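Local coordinates for X-ray repair cross complementing protein 1 variant (Homo sapiens, PDB 6WH1), which probably acts, as a whole protein of which this is the C-terminal BRCT domain, as a scaffold assembling DNA single-strand break repair complexes and restraining PARP1, at residues Y76-N79 against K83-P86. Sequence-based numbering, arbitrary orientation.
Sequences YSCN and KLLP
C78, on the last helix of this BRCT domain (72-81), meets L85 where the chain leaves that helix and doubles back along it as residues 83-86. BRCT domains have a central parallel sheet flanked by helices, and here, where the segment following the final helix returns to it, C78 carries most of the helix side of the contact, through its sulfur and its backbone. With chi1 at -86°, SG sits roughly trans to the C78 carbonyl carbon, a rotation that presents it to the returning main chain. There SG accepts the amide of L85 in a nearly straight N-H...S bond, 3.4 Å from L85 N to C78 SG with 165° at the hydrogen. The same sulfur also packs against aliphatic carbon, with L85 CB 4.2 Å from C78 SG and L84 CD1 a little farther off, and this buried residue thereby combines a polar and an apolar contact. A valine in place of C78 would probably leave the L85 amide without its sulfur acceptor and set this part of the returning chain less firmly against the helix.

Nearer the helix end the backbones approach directly. K83 N donates to C78 O at 3.1 Å, but the bend of 131° at the hydrogen makes this bond weak, and the far end of the lysine side chain runs off from the helix. K83 O lies 3.3 Å from C78 CA in a bent C-H...O contact. L85 aims its CB at the helix, while its carbonyl O accepts a hydrogen bond from the indole NE1 of W74, one turn before C78 on helix 72-81. S77 OG is hydrogen-bonded to R73 O, and the L85 methyl CD1 rests against the S77 carbonyl, 3.2 Å from S77 O.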
# COMPACT_ATOMS: atom_id res chain seq x y z
N TYR A 76 4.45 -0.72 -11.23
CA TYR A 76 3.70 -1.74 -11.95
C TYR A 76 4.62 -2.82 -12.50
O TYR A 76 4.37 -4.02 -12.31
CB TYR A 76 2.89 -1.11 -13.09
CG TYR A 76 1.91 -0.06 -12.65
CD1 TYR A 76 1.21 -0.21 -11.46
CD2 TYR A 76 1.69 1.07 -13.41
CE1 TYR A 76 0.31 0.75 -11.05
CE2 TYR A 76 0.80 2.04 -13.01
CZ TYR A 76 0.11 1.87 -11.83
OH TYR A 76 -0.78 2.83 -11.42
N SER A 77 5.69 -2.42 -13.18
CA SER A 77 6.60 -3.39 -13.79
C SER A 77 7.42 -4.13 -12.75
O SER A 77 7.79 -5.29 -12.97
CB SER A 77 7.51 -2.71 -14.80
OG SER A 77 6.82 -1.74 -15.56
N CYS A 78 7.72 -3.48 -11.62
CA CYS A 78 8.32 -4.20 -10.50
C CYS A 78 7.42 -5.35 -10.07
O CYS A 78 7.90 -6.45 -9.78
CB CYS A 78 8.57 -3.25 -9.33
SG CYS A 78 10.14 -2.35 -9.38
N ASN A 79 6.11 -5.11 -10.06
CA ASN A 79 5.18 -6.19 -9.74
C ASN A 79 5.15 -7.24 -10.85
O ASN A 79 5.09 -8.45 -10.57
CB ASN A 79 3.78 -5.63 -9.51
CG ASN A 79 2.74 -6.73 -9.34
OD1 ASN A 79 2.71 -7.42 -8.32
ND2 ASN A 79 1.89 -6.89 -10.35
N LYS A 83 10.44 -8.24 -9.44
CA LYS A 83 11.81 -7.90 -9.11
C LYS A 83 11.90 -6.41 -8.83
O LYS A 83 10.99 -5.64 -9.14
CB LYS A 83 12.72 -8.28 -10.25
CG LYS A 83 13.76 -9.21 -9.82
CD LYS A 83 14.86 -9.12 -10.78
CE LYS A 83 15.69 -7.86 -10.62
NZ LYS A 83 16.83 -8.08 -11.52
N LEU A 84 13.02 -5.99 -8.25
CA LEU A 84 13.31 -4.56 -8.11
C LEU A 84 13.98 -4.09 -9.39
O LEU A 84 15.17 -4.33 -9.62
CB LEU A 84 14.20 -4.29 -6.90
CG LEU A 84 14.65 -2.83 -6.76
CD1 LEU A 84 13.47 -1.92 -6.43
CD2 LEU A 84 15.76 -2.69 -5.72
N LEU A 85 13.22 -3.43 -10.24
CA LEU A 85 13.83 -2.92 -11.46
C LEU A 85 14.40 -1.53 -11.23
O LEU A 85 14.00 -0.83 -10.30
CB LEU A 85 12.79 -2.91 -12.59
CG LEU A 85 12.39 -4.29 -13.11
CD1 LEU A 85 10.89 -4.46 -13.06
CD2 LEU A 85 12.87 -4.50 -14.53
N PRO A 86 15.38 -1.12 -12.04
CA PRO A 86 16.00 0.20 -11.82
C PRO A 86 15.02 1.33 -12.12
O PRO A 86 14.56 1.49 -13.26
CB PRO A 86 17.19 0.20 -12.79
CG PRO A 86 16.86 -0.81 -13.82
CD PRO A 86 16.05 -1.86 -13.12